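Local coordinates for uncharacterized protein (Pyrococcus horikoshii, PDB 1ZJJ) that is not functionally characterised but probably acts as a magnesium-dependent phosphatase of the haloacid dehalogenase superfamily, at residues Met1-Phe6 against Glu198-Glu203; Gly10-Gly15 against Glu52-Met57; Ala37-Asn42 against Ile185-Glu190; Asn41-Thr46 against Glu92-Glu97; Thr46-Arg51 against Val61-Ile66. All blocks are in the same frame, centred on the assembly; numbering follows the deposited sequence.

Contact 1 (Met1-Phe6 against Glu198-Glu203)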
# COMPACT_ATOMS: atom_id res chain seq x y z
N MET B 1 -23.14 -24.43 26.59
CA MET B 1 -23.76 -23.10 26.41
C MET B 1 -23.09 -22.39 25.25
O MET B 1 -22.14 -21.62 25.42
CB MET B 1 -23.61 -22.28 27.69
CG MET B 1 -23.99 -23.04 28.96
SD MET B 1 -25.48 -24.03 28.70
CE MET B 1 -26.77 -22.79 28.96
N VAL B 2 -23.59 -22.70 24.06
CA VAL B 2 -23.07 -22.15 22.82
C VAL B 2 -23.56 -20.74 22.49
O VAL B 2 -24.72 -20.39 22.71
CB VAL B 2 -23.46 -23.07 21.64
CG1 VAL B 2 -23.02 -22.45 20.31
CG2 VAL B 2 -22.81 -24.44 21.82
N ALA B 3 -22.63 -19.94 21.96
CA ALA B 3 -22.90 -18.57 21.53
C ALA B 3 -22.44 -18.55 20.07
O ALA B 3 -21.37 -19.07 19.75
CB ALA B 3 -22.10 -17.55 22.37
N ILE B 4 -23.24 -17.97 19.19
CA ILE B 4 -22.88 -17.95 17.79
C ILE B 4 -22.53 -16.55 17.29
O ILE B 4 -23.29 -15.60 17.48
CB ILE B 4 -24.02 -18.55 16.92
CG1 ILE B 4 -24.43 -19.93 17.48
CG2 ILE B 4 -23.55 -18.70 15.47
CD1 ILE B 4 -25.61 -20.57 16.78
N ILE B 5 -21.37 -16.44 16.67
CA ILE B 5 -20.89 -15.17 16.13
C ILE B 5 -21.04 -15.21 14.60
O ILE B 5 -20.57 -16.14 13.95
CB ILE B 5 -19.40 -14.96 16.48
CG1 ILE B 5 -19.17 -15.23 17.98
CG2 ILE B 5 -18.97 -13.54 16.12
CD1 ILE B 5 -20.01 -14.38 18.91
N PHE B 6 -21.71 -14.20 14.03
CA PHE B 6 -21.91 -14.14 12.58
C PHE B 6 -21.22 -12.99 11.88
O PHE B 6 -21.31 -11.83 12.32
CB PHE B 6 -23.39 -14.00 12.21
CG PHE B 6 -24.28 -15.10 12.70
CD1 PHE B 6 -24.78 -15.09 13.99
CD2 PHE B 6 -24.66 -16.14 11.84
CE1 PHE B 6 -25.65 -16.08 14.43
CE2 PHE B 6 -25.53 -17.14 12.28
CZ PHE B 6 -26.02 -17.11 13.58
N GLU B 198 -15.02 -11.05 25.80
CA GLU B 198 -15.43 -10.12 26.84
C GLU B 198 -16.96 -10.08 26.91
O GLU B 198 -17.55 -9.97 27.98
CB GLU B 198 -14.83 -8.74 26.49
CG GLU B 198 -15.45 -7.52 27.15
CD GLU B 198 -15.36 -7.55 28.65
OE1 GLU B 198 -14.44 -8.19 29.19
OE2 GLU B 198 -16.23 -6.93 29.29
N MET B 199 -17.60 -10.20 25.75
CA MET B 199 -19.07 -10.18 25.67
C MET B 199 -19.67 -11.52 26.11
O MET B 199 -20.68 -11.56 26.80
CB MET B 199 -19.51 -9.88 24.24
CG MET B 199 -21.02 -9.78 24.09
SD MET B 199 -21.52 -9.38 22.40
CE MET B 199 -20.50 -7.94 22.10
N PHE B 200 -19.04 -12.61 25.70
CA PHE B 200 -19.49 -13.93 26.05
C PHE B 200 -18.33 -14.64 26.74
O PHE B 200 -17.58 -15.37 26.11
CB PHE B 200 -19.89 -14.69 24.79
CG PHE B 200 -20.88 -13.97 23.92
CD1 PHE B 200 -22.21 -13.87 24.29
CD2 PHE B 200 -20.46 -13.38 22.73
CE1 PHE B 200 -23.13 -13.17 23.49
CE2 PHE B 200 -21.36 -12.69 21.93
CZ PHE B 200 -22.69 -12.58 22.31
N PRO B 201 -18.17 -14.46 28.06
CA PRO B 201 -17.12 -15.04 28.91
C PRO B 201 -16.75 -16.53 28.93
O PRO B 201 -15.61 -16.87 28.69
CB PRO B 201 -17.48 -14.52 30.30
CG PRO B 201 -18.10 -13.22 30.05
CD PRO B 201 -19.03 -13.58 28.85
N GLY B 202 -17.70 -17.42 29.21
CA GLY B 202 -17.34 -18.83 29.26
C GLY B 202 -18.04 -19.74 28.25
O GLY B 202 -17.97 -20.95 28.38
N GLU B 203 -18.71 -19.18 27.25
CA GLU B 203 -19.45 -19.97 26.26
C GLU B 203 -18.59 -20.69 25.23
O GLU B 203 -17.43 -20.33 24.99
CB GLU B 203 -20.47 -19.08 25.50
CG GLU B 203 -21.73 -18.77 26.29
CD GLU B 203 -21.71 -17.41 26.90
OE1 GLU B 203 -22.79 -16.96 27.31
OE2 GLU B 203 -20.65 -16.77 26.96

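Contact 2 (Gly10-Gly15 against Glu52-Met57)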
# COMPACT_ATOMS: atom_id res chain seq x y z
N GLY B 10 -22.43 -11.34 2.97
CA GLY B 10 -22.18 -12.66 2.42
C GLY B 10 -22.67 -13.76 3.34
O GLY B 10 -22.60 -14.93 3.01
N VAL B 11 -23.17 -13.36 4.51
CA VAL B 11 -23.68 -14.30 5.50
C VAL B 11 -25.13 -14.00 5.90
O VAL B 11 -26.01 -14.85 5.78
CB VAL B 11 -22.78 -14.28 6.77
CG1 VAL B 11 -23.27 -15.30 7.80
CG2 VAL B 11 -21.33 -14.59 6.38
N LEU B 12 -25.38 -12.78 6.36
CA LEU B 12 -26.72 -12.38 6.78
C LEU B 12 -27.47 -11.72 5.63
O LEU B 12 -28.70 -11.56 5.67
CB LEU B 12 -26.64 -11.43 7.97
CG LEU B 12 -25.94 -11.99 9.21
CD1 LEU B 12 -25.91 -10.92 10.31
CD2 LEU B 12 -26.68 -13.22 9.70
N TYR B 13 -26.72 -11.33 4.62
CA TYR B 13 -27.27 -10.69 3.43
C TYR B 13 -26.14 -10.61 2.43
O TYR B 13 -24.99 -10.89 2.76
CB TYR B 13 -27.78 -9.28 3.77
CG TYR B 13 -26.72 -8.37 4.37
CD1 TYR B 13 -25.78 -7.73 3.57
CD2 TYR B 13 -26.67 -8.15 5.75
CE1 TYR B 13 -24.80 -6.90 4.12
CE2 TYR B 13 -25.70 -7.33 6.31
CZ TYR B 13 -24.77 -6.71 5.50
OH TYR B 13 -23.83 -5.88 6.08
N ARG B 14 -26.46 -10.27 1.19
CA ARG B 14 -25.43 -10.16 0.18
C ARG B 14 -25.65 -8.85 -0.56
O ARG B 14 -26.51 -8.75 -1.44
CB ARG B 14 -25.48 -11.38 -0.75
CG ARG B 14 -26.86 -11.90 -1.11
CD ARG B 14 -26.73 -13.37 -1.50
NE ARG B 14 -25.51 -13.62 -2.27
CZ ARG B 14 -25.42 -13.45 -3.58
NH1 ARG B 14 -26.48 -13.04 -4.26
NH2 ARG B 14 -24.28 -13.71 -4.22
N GLY B 15 -24.88 -7.83 -0.18
CA GLY B 15 -25.02 -6.52 -0.79
C GLY B 15 -26.38 -5.95 -0.44
O GLY B 15 -26.70 -5.77 0.73
N GLU B 52 -29.58 -0.36 11.25
CA GLU B 52 -30.50 0.14 10.24
C GLU B 52 -30.38 -0.67 8.94
O GLU B 52 -31.39 -1.05 8.34
CB GLU B 52 -30.24 1.63 9.96
CG GLU B 52 -30.40 2.54 11.18
CD GLU B 52 -31.75 2.36 11.89
OE1 GLU B 52 -32.79 2.68 11.28
OE2 GLU B 52 -31.76 1.90 13.05
N LYS B 53 -29.16 -0.94 8.51
CA LYS B 53 -28.95 -1.72 7.29
C LYS B 53 -29.61 -3.10 7.45
O LYS B 53 -30.29 -3.58 6.54
CB LYS B 53 -27.45 -1.89 7.02
CG LYS B 53 -27.07 -3.02 6.06
CD LYS B 53 -27.56 -2.81 4.63
CE LYS B 53 -27.13 -3.97 3.73
NZ LYS B 53 -27.48 -3.76 2.29
N LEU B 54 -29.42 -3.71 8.61
CA LEU B 54 -30.00 -5.02 8.87
C LEU B 54 -31.52 -4.96 8.80
O LEU B 54 -32.16 -5.84 8.22
CB LEU B 54 -29.53 -5.54 10.23
CG LEU B 54 -28.09 -6.07 10.24
CD1 LEU B 54 -27.68 -6.44 11.64
CD2 LEU B 54 -27.99 -7.29 9.33
N LEU B 55 -32.09 -3.92 9.40
CA LEU B 55 -33.54 -3.75 9.37
C LEU B 55 -34.01 -3.78 7.92
O LEU B 55 -35.01 -4.44 7.60
CB LEU B 55 -33.95 -2.43 10.01
CG LEU B 55 -34.06 -2.44 11.54
CD1 LEU B 55 -34.28 -1.03 12.06
CD2 LEU B 55 -35.21 -3.34 11.94
N LYS B 56 -33.28 -3.08 7.05
CA LYS B 56 -33.61 -3.02 5.62
C LYS B 56 -33.53 -4.38 4.96
O LYS B 56 -34.16 -4.62 3.94
CB LYS B 56 -32.67 -2.06 4.88
CG LYS B 56 -33.15 -0.61 4.82
CD LYS B 56 -32.36 0.29 5.77
CE LYS B 56 -32.16 1.70 5.19
NZ LYS B 56 -33.35 2.62 5.10
N MET B 57 -32.74 -5.27 5.54
CA MET B 57 -32.61 -6.61 5.00
C MET B 57 -33.55 -7.59 5.69
O MET B 57 -33.38 -8.81 5.58
CB MET B 57 -31.15 -7.08 5.14
CG MET B 57 -30.15 -6.05 4.65
SD MET B 57 -30.57 -5.39 3.02
CE MET B 57 -30.31 -6.88 2.01

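Contact 3 (Ala37-Asn42 against Ile185-Glu190)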
# COMPACT_ATOMS: atom_id res chain seq x y z
N ALA B 37 -23.97 -12.75 18.23
CA ALA B 37 -23.48 -11.41 17.94
C ALA B 37 -23.01 -11.36 16.50
O ALA B 37 -22.65 -12.39 15.92
CB ALA B 37 -22.34 -11.05 18.89
N PHE B 38 -23.03 -10.17 15.92
CA PHE B 38 -22.58 -9.98 14.56
C PHE B 38 -21.19 -9.35 14.65
O PHE B 38 -20.94 -8.49 15.49
CB PHE B 38 -23.58 -9.09 13.80
CG PHE B 38 -24.97 -9.68 13.71
CD1 PHE B 38 -25.21 -11.02 13.98
CD2 PHE B 38 -26.05 -8.89 13.31
CE1 PHE B 38 -26.49 -11.57 13.87
CE2 PHE B 38 -27.33 -9.43 13.19
CZ PHE B 38 -27.55 -10.77 13.47
N LEU B 39 -20.29 -9.80 13.78
CA LEU B 39 -18.92 -9.32 13.83
C LEU B 39 -18.37 -8.95 12.46
O LEU B 39 -18.04 -9.84 11.67
CB LEU B 39 -18.04 -10.41 14.47
CG LEU B 39 -16.57 -10.10 14.80
CD1 LEU B 39 -16.54 -9.15 15.98
CD2 LEU B 39 -15.81 -11.39 15.14
N THR B 40 -18.28 -7.65 12.18
CA THR B 40 -17.77 -7.19 10.89
C THR B 40 -16.43 -6.46 10.98
O THR B 40 -16.20 -5.68 11.91
CB THR B 40 -18.78 -6.24 10.20
OG1 THR B 40 -18.24 -5.81 8.94
CG2 THR B 40 -19.07 -5.03 11.06
N ASN B 41 -15.55 -6.72 10.01
CA ASN B 41 -14.24 -6.10 9.92
C ASN B 41 -14.35 -4.68 9.37
O ASN B 41 -13.41 -3.90 9.39
CB ASN B 41 -13.37 -6.95 8.99
CG ASN B 41 -12.48 -7.84 9.81
OD1 ASN B 41 -12.55 -7.87 11.04
ND2 ASN B 41 -11.61 -8.58 9.11
N ASN B 42 -15.52 -4.34 8.84
CA ASN B 42 -15.72 -3.03 8.24
C ASN B 42 -15.79 -1.96 9.33
O ASN B 42 -16.50 -2.12 10.32
CB ASN B 42 -17.01 -3.02 7.42
CG ASN B 42 -17.04 -1.91 6.38
OD1 ASN B 42 -16.89 -0.74 6.71
ND2 ASN B 42 -17.24 -2.29 5.12
N ILE B 185 -6.39 -4.96 14.36
CA ILE B 185 -7.46 -5.29 15.29
C ILE B 185 -8.44 -6.39 14.89
O ILE B 185 -8.67 -7.33 15.67
CB ILE B 185 -8.27 -4.01 15.63
CG1 ILE B 185 -7.33 -2.92 16.15
CG2 ILE B 185 -9.34 -4.33 16.68
CD1 ILE B 185 -6.55 -3.31 17.38
N GLY B 186 -9.01 -6.28 13.69
CA GLY B 186 -10.01 -7.23 13.24
C GLY B 186 -9.62 -8.65 12.90
O GLY B 186 -8.46 -9.03 12.98
N LYS B 187 -10.63 -9.44 12.53
CA LYS B 187 -10.45 -10.83 12.15
C LYS B 187 -9.34 -10.91 11.10
O LYS B 187 -9.29 -10.07 10.20
CB LYS B 187 -11.74 -11.39 11.56
CG LYS B 187 -12.94 -11.31 12.49
CD LYS B 187 -14.24 -11.65 11.76
CE LYS B 187 -14.57 -10.60 10.70
NZ LYS B 187 -15.80 -10.96 9.96
N PRO B 188 -8.50 -11.95 11.15
CA PRO B 188 -8.47 -13.07 12.10
C PRO B 188 -7.56 -12.82 13.29
O PRO B 188 -6.96 -13.76 13.83
CB PRO B 188 -7.96 -14.20 11.24
CG PRO B 188 -6.87 -13.51 10.49
CD PRO B 188 -7.53 -12.19 10.06
N ASN B 189 -7.46 -11.57 13.72
CA ASN B 189 -6.58 -11.21 14.81
C ASN B 189 -7.17 -11.31 16.22
O ASN B 189 -8.38 -11.28 16.42
CB ASN B 189 -6.02 -9.81 14.56
CG ASN B 189 -5.14 -9.77 13.33
OD1 ASN B 189 -3.98 -10.18 13.37
ND2 ASN B 189 -5.69 -9.30 12.21
N GLU B 190 -6.27 -11.43 17.18
CA GLU B 190 -6.60 -11.60 18.59
C GLU B 190 -7.39 -10.47 19.27
O GLU B 190 -8.25 -10.74 20.10
CB GLU B 190 -5.30 -11.89 19.34
CG GLU B 190 -5.46 -12.36 20.77
CD GLU B 190 -5.78 -11.22 21.69
OE1 GLU B 190 -5.41 -10.08 21.36
OE2 GLU B 190 -6.39 -11.46 22.76
O HOH W 1 -16.12 -8.86 7.66

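Contact 4 (Asn41-Thr46 against Glu92-Glu97)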
# COMPACT_ATOMS: atom_id res chain seq x y z
N ASN B 41 -15.55 -6.72 10.01
CA ASN B 41 -14.24 -6.10 9.92
C ASN B 41 -14.35 -4.68 9.37
O ASN B 41 -13.41 -3.90 9.39
CB ASN B 41 -13.37 -6.95 8.99
CG ASN B 41 -12.48 -7.84 9.81
OD1 ASN B 41 -12.55 -7.87 11.04
ND2 ASN B 41 -11.61 -8.58 9.11
N ASN B 42 -15.52 -4.34 8.84
CA ASN B 42 -15.72 -3.03 8.24
C ASN B 42 -15.79 -1.96 9.33
O ASN B 42 -16.50 -2.12 10.32
CB ASN B 42 -17.01 -3.02 7.42
CG ASN B 42 -17.04 -1.91 6.38
OD1 ASN B 42 -16.89 -0.74 6.71
ND2 ASN B 42 -17.24 -2.29 5.12
N SER B 43 -15.04 -0.88 9.17
CA SER B 43 -15.02 0.18 10.18
C SER B 43 -15.61 1.51 9.72
O SER B 43 -15.54 2.50 10.46
CB SER B 43 -13.59 0.41 10.66
OG SER B 43 -12.80 0.97 9.63
N THR B 44 -16.19 1.54 8.53
CA THR B 44 -16.78 2.78 8.00
C THR B 44 -18.12 3.15 8.65
O THR B 44 -18.57 4.30 8.61
CB THR B 44 -16.95 2.65 6.48
OG1 THR B 44 -17.89 1.62 6.20
CG2 THR B 44 -15.62 2.30 5.81
N LYS B 45 -18.80 2.15 9.24
CA LYS B 45 -20.13 2.41 9.79
C LYS B 45 -20.22 2.05 11.28
O LYS B 45 -19.49 1.22 11.79
CB LYS B 45 -21.15 1.56 9.01
CG LYS B 45 -21.37 2.07 7.58
CD LYS B 45 -22.51 1.33 6.87
CE LYS B 45 -22.75 1.85 5.45
NZ LYS B 45 -21.72 1.33 4.55
N THR B 46 -21.13 2.76 12.00
CA THR B 46 -21.34 2.40 13.40
C THR B 46 -22.29 1.22 13.54
O THR B 46 -23.02 0.84 12.63
CB THR B 46 -21.96 3.58 14.15
OG1 THR B 46 -23.19 3.96 13.53
CG2 THR B 46 -21.01 4.78 14.18
N GLU B 92 -16.68 7.81 8.76
CA GLU B 92 -17.50 8.30 9.86
C GLU B 92 -17.54 7.35 11.06
O GLU B 92 -17.35 7.78 12.20
CB GLU B 92 -18.92 8.54 9.35
CG GLU B 92 -19.82 9.32 10.28
CD GLU B 92 -21.26 9.33 9.80
OE1 GLU B 92 -21.48 9.60 8.61
OE2 GLU B 92 -22.16 9.08 10.63
N GLY B 93 -17.79 6.08 10.81
CA GLY B 93 -17.85 5.11 11.88
C GLY B 93 -16.62 5.10 12.76
O GLY B 93 -16.71 5.15 13.99
N LEU B 94 -15.45 5.05 12.13
CA LEU B 94 -14.19 5.02 12.86
C LEU B 94 -13.94 6.32 13.61
O LEU B 94 -13.52 6.30 14.76
CB LEU B 94 -13.04 4.72 11.90
CG LEU B 94 -11.65 4.53 12.53
CD1 LEU B 94 -11.71 3.45 13.62
CD2 LEU B 94 -10.64 4.17 11.44
N VAL B 95 -14.20 7.45 12.95
CA VAL B 95 -13.99 8.75 13.59
C VAL B 95 -14.84 8.86 14.85
O VAL B 95 -14.38 9.35 15.87
CB VAL B 95 -14.35 9.92 12.65
CG1 VAL B 95 -14.42 11.22 13.45
CG2 VAL B 95 -13.29 10.06 11.56
N LYS B 96 -16.09 8.40 14.76
CA LYS B 96 -17.01 8.44 15.89
C LYS B 96 -16.50 7.62 17.08
O LYS B 96 -16.59 8.05 18.23
CB LYS B 96 -18.38 7.92 15.48
CG LYS B 96 -19.01 8.68 14.33
CD LYS B 96 -20.19 9.51 14.78
CE LYS B 96 -20.59 10.49 13.70
NZ LYS B 96 -22.07 10.66 13.62
N GLU B 97 -15.98 6.43 16.79
CA GLU B 97 -15.46 5.56 17.85
C GLU B 97 -14.24 6.20 18.51
O GLU B 97 -14.06 6.08 19.72
CB GLU B 97 -15.07 4.19 17.29
CG GLU B 97 -16.24 3.40 16.74
CD GLU B 97 -17.21 2.93 17.82
OE1 GLU B 97 -17.03 3.29 19.01
OE2 GLU B 97 -18.16 2.20 17.47
O HOH W 2 -18.06 1.51 14.86

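Contact 5 (Thr46-Arg51 against Val61-Ile66)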
# COMPACT_ATOMS: atom_id res chain seq x y z
N THR B 46 -21.13 2.76 12.00
CA THR B 46 -21.34 2.40 13.40
C THR B 46 -22.29 1.22 13.54
O THR B 46 -23.02 0.84 12.63
CB THR B 46 -21.96 3.58 14.15
OG1 THR B 46 -23.19 3.96 13.53
CG2 THR B 46 -21.01 4.78 14.18
N PRO B 47 -22.23 0.60 14.73
CA PRO B 47 -23.19 -0.43 15.11
C PRO B 47 -24.63 0.05 14.86
O PRO B 47 -25.49 -0.70 14.41
CB PRO B 47 -22.95 -0.77 16.57
CG PRO B 47 -21.49 -0.39 16.81
CD PRO B 47 -21.31 0.86 15.82
N GLU B 48 -24.89 1.31 15.24
CA GLU B 48 -26.21 1.88 14.98
C GLU B 48 -26.58 1.84 13.49
O GLU B 48 -27.66 1.43 13.10
CB GLU B 48 -26.22 3.32 15.48
CG GLU B 48 -26.25 3.39 17.01
CD GLU B 48 -24.83 3.40 17.52
OE1 GLU B 48 -23.98 3.95 16.84
OE2 GLU B 48 -24.58 2.84 18.60
N MET B 49 -25.64 2.30 12.66
CA MET B 49 -25.85 2.31 11.22
C MET B 49 -26.10 0.90 10.71
O MET B 49 -26.93 0.69 9.84
CB MET B 49 -24.62 2.89 10.50
CG MET B 49 -24.52 4.41 10.52
SD MET B 49 -22.98 5.03 9.79
CE MET B 49 -22.18 5.71 11.21
N TYR B 50 -25.38 -0.06 11.27
CA TYR B 50 -25.55 -1.44 10.85
C TYR B 50 -26.91 -1.99 11.25
O TYR B 50 -27.51 -2.78 10.51
CB TYR B 50 -24.42 -2.32 11.40
CG TYR B 50 -23.27 -2.42 10.43
CD1 TYR B 50 -22.03 -1.83 10.71
CD2 TYR B 50 -23.43 -3.05 9.20
CE1 TYR B 50 -20.99 -1.87 9.79
CE2 TYR B 50 -22.40 -3.10 8.27
CZ TYR B 50 -21.19 -2.50 8.56
OH TYR B 50 -20.17 -2.53 7.64
N ARG B 51 -27.42 -1.57 12.40
CA ARG B 51 -28.74 -2.03 12.83
C ARG B 51 -29.75 -1.57 11.77
O ARG B 51 -30.67 -2.31 11.43
CB ARG B 51 -29.13 -1.44 14.19
CG ARG B 51 -30.62 -1.55 14.51
CD ARG B 51 -30.95 -0.95 15.87
NE ARG B 51 -32.37 -0.60 16.01
CZ ARG B 51 -33.36 -1.49 16.07
NH1 ARG B 51 -33.12 -2.79 16.00
NH2 ARG B 51 -34.62 -1.06 16.20
N VAL B 61 -32.27 -6.50 15.18
CA VAL B 61 -31.41 -6.84 16.30
C VAL B 61 -30.88 -5.55 16.92
O VAL B 61 -30.80 -4.52 16.25
CB VAL B 61 -30.19 -7.70 15.87
CG1 VAL B 61 -30.67 -9.00 15.22
CG2 VAL B 61 -29.30 -6.90 14.92
N SER B 62 -30.53 -5.62 18.19
CA SER B 62 -30.00 -4.46 18.89
C SER B 62 -28.58 -4.14 18.43
O SER B 62 -27.78 -5.04 18.17
CB SER B 62 -30.01 -4.73 20.40
OG SER B 62 -29.42 -3.67 21.11
N SER B 63 -28.26 -2.86 18.31
CA SER B 63 -26.93 -2.45 17.90
C SER B 63 -25.93 -2.92 18.97
O SER B 63 -24.72 -2.91 18.75
CB SER B 63 -26.86 -0.93 17.76
OG SER B 63 -27.09 -0.30 19.01
N SER B 64 -26.43 -3.33 20.13
CA SER B 64 -25.55 -3.78 21.20
C SER B 64 -24.85 -5.11 20.91
O SER B 64 -23.84 -5.43 21.53
CB SER B 64 -26.30 -3.87 22.53
OG SER B 64 -27.20 -4.96 22.56
N ILE B 65 -25.38 -5.91 19.98
CA ILE B 65 -24.71 -7.16 19.66
C ILE B 65 -23.98 -7.08 18.32
O ILE B 65 -23.54 -8.09 17.78
CB ILE B 65 -25.70 -8.37 19.67
CG1 ILE B 65 -26.86 -8.13 18.69
CG2 ILE B 65 -26.24 -8.59 21.07
CD1 ILE B 65 -26.53 -8.42 17.26
N ILE B 66 -23.86 -5.87 17.79
CA ILE B 66 -23.16 -5.64 16.53
C ILE B 66 -21.76 -5.10 16.82
O ILE B 66 -21.60 -3.97 17.28
CB ILE B 66 -23.89 -4.61 15.64
CG1 ILE B 66 -25.29 -5.12 15.29
CG2 ILE B 66 -23.07 -4.35 14.36
CD1 ILE B 66 -26.11 -4.16 14.43
O HOH W 3 -31.47 -4.67 12.81

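Contact 1 (Met1-Phe6 against Glu198-Glu203)
Phe-200 lies with one face of its ring against the methyl of Ala-3, whose CB sits 4.0 Å above the ring plane near the rim and 4.1 Å from Phe-200 CG. The opposite face carries CG of Met-199, so the ring is clamped between the strand and its own helix end. Farther along the strand, Ile-5 and Phe-200 run past each other in opposite directions, and Ile-5 CD1 comes obliquely to within 3.7 Å of Phe-200 CE2. The ring gets there because CG is anti to the carbonyl carbon (chi1 -53°) at the residue where the chain leaves helix 190-199. This is the turn of a Rossmann-like HAD core: the helix ends, and the chain swings into strand 204-209, which lies parallel beside strand 2-6. Cut back to an alanine, Phe-200 would be likely to leave a gap between Ala-3, Ile-5 and Met-199, with the helix end less firmly seated on the sheet. Ala-3 CB also meets Glu-203 CB at 3.8 Å. Glu-203 bends at chi2 (101°), and its CB and CG both press on Met-1 O at 3.0 Å. Arg-197 holds the turn together by hydrogen bonds to the carbonyls of Phe-200 and Glu-203.

Contact 2 (Gly10-Gly15 against Glu52-Met57)
Lys-53 crosses one face of the Tyr-13 ring: its CE rests 3.8 Å above the plane, off toward the rim, in a CH-pi contact. Beyond it, Lys-53 NZ makes an off-centre cation-pi approach, 4.9 Å from the Tyr-13 ring centroid, and reaches on to Gly-15 O with a 2.7 Å hydrogen bond, tilted 34° from the carbonyl plane. A bend at chi2 (66°) turns the lysine chain across the tyrosine on its way to that carbonyl. Leu-54 fills another side, its CD2 lying at the ring edge 3.8 Å from Tyr-13 CE2, and Met-57 closes over the base with CE 3.9 Å from Tyr-13 CB. In the next shell, Phe-38 backs both Leu-12 and Leu-54, while the magnesium ligand Asp-9 accepts from Gly-15 N. Gly-10 N bonds to Tyr-13 O, tying up the turn that leads into the short hairpin of strands 13-14 and 17-18. Such a turn and hairpin directly after the aspartate-bearing strand are consistent with the squiggle and flap of HAD phosphatases, here braced against helix 47-56.

Contact 3 (Ala37-Asn42 against Ile185-Glu190)
The carboxamide of Asn-41 carries the aliphatic end of Lys-187 over one face, with Lys-187 CE 3.6 Å from Asn-41 CG, while its edge grips the lysine backbone. Asn-41 OD1 takes Lys-187 N at 2.9 Å, in the carbonyl plane and on a lone pair, though the N-H points somewhat askew (131°). On the other arm, Asn-41 ND2 donates a straighter bond (161°) to Lys-187 O at 3.0 Å. The same ND2 also donates to Asp-154, so backbone and carboxylate together fix the amide's flip. Gly-186 passes close by the oxygen, its CA 3.4 Å from Asn-41 OD1, an approach that a CB pointing this way would block by collision.

From its pinned backbone the lysine runs along Leu-39, whose CD2 touches Lys-187 CD at 3.7 Å, the two side chains sliding past each other in opposite directions. A kink at chi3 (-67°) then directs Lys-187 NZ to Leu-39 O at 3.0 Å and to a water that is also bonded by Asn-41 N. NZ also makes salt bridges with Asp-7, a magnesium ligand, and with Asp-215. Beyond the lysine the peptide to Pro-188 is cis, and Gly-186 O accepts both N and ND2 of Asn-189. A lysine so placed beside the metal-bound aspartate, next to the end of strand 36-40, is consistent with the motif III lysine of a HAD active site.

Contact 4 (Asn41-Thr46 against Glu92-Glu97)
Thr-46 meets Gly-93 where the loop after strand 36-40 of the HAD core comes up against helix 92-101, which with strand 86-89 belongs to the inserted cap domain, probably of the C2 type as in UmpH-like phosphatases. From Thr-46 CB the side chain forks. Its methyl branch, Thr-46 CG2, turned anti to the carbonyl carbon, points to the cap helix, 3.9 Å from Gly-93 CA and 4.3 Å from Lys-96 CB. The hydroxyl branch, OG1, sits between the backbone N and the carbonyl carbon (chi1 58°) and turns to its own helix, where it accepts from Met-49 N and caps helix 47-56. The loop can press so closely because Gly-93 has no CB; one there would run into the backbone of Ser-43, Thr-44 and Lys-45. Next to the glycine, Leu-94 CB packs 3.6 Å from Ser-43 O. The loop's own shape is set by Asn-42, whose OD1 takes both Thr-44 N, making an Asx turn, and Thr-44 OG1. Glu-97 is held by a salt bridge to Arg-74 and by a water that also donates weakly to Lys-45 O. Gly-93 N donates to Thr-44 O at 2.9 Å, coming from above the carbonyl plane, 64° out of it.

Contact 5 (Thr46-Arg51 against Val61-Ile66)
Ile-66 drives its side chain into the buried flank of helix 47-56, the close-packed half of the contact. Ile-66 CD1 touches the helix backbone directly, 3.5 Å from Pro-47 O and equally near Arg-51 N, while Ile-66 CG2 lies 3.8 Å from Tyr-50 CB. The forked side chain straddles one turn: CG1, anti to the carbonyl carbon (chi1 -61°), carries CD1 toward the backbone, leaving CG2 to the tyrosine. Pro-47 adds its CB, 3.5 Å from Ser-63 O.

Toward solvent the fit slackens. Glu-48 OE2 comes no closer than 4.0 Å to Ser-63 OG, and a water bridges the backbones, donating to Arg-51 O and accepting from Val-61 N. Arg-51 reaches across with a chain extended from CG to NE, its CG and CD lying against the Val-61 carbonyl. Arg-51 NH1 donates to Val-61 O at 2.9 Å (149°); the carbonyl oxygen lies in the guanidinium plane, but the nitrogen stands 60° out of the carbonyl plane. The same NH1 forms a salt bridge with Asp-60. A leucine at Arg-51 would probably leave the Asp-60 carboxylate without this mate and the Val-61 carbonyl without its donor. Helix and returning loop belong to the beta-alpha-beta crossover from strand 36-40 to strand 66-68, the repeating element of the Rossmann-like HAD core.

How the contacts relate
Strand 36-40 joins most contacts. Its backbone pairs with contact 1 on one side (Leu-39 N to Phe-6 O, 2.7 Å) and with contact 5 on the other (Phe-38 N to Ile-65 O, 2.8 Å). Contacts 2 and 5 share helix 47-56 and meet where Tyr-13 OH lies 3.8 Å from Tyr-50 CE2. Thr-46, just before the helix, belongs to both contacts 4 and 5 and touches the cap helix in contact 4. Contacts 3 and 4 share Asn-41 and Asn-42. Measured from side chain to magnesium ion, Lys-187 (contact 3) is about 6 Å away, Tyr-13 (contact 2) about 8 Å, Tyr-50 (contact 5) about 10 Å, Ile-5 (contact 1) about 12 Å and Thr-44 (contact 4) about 13 Å.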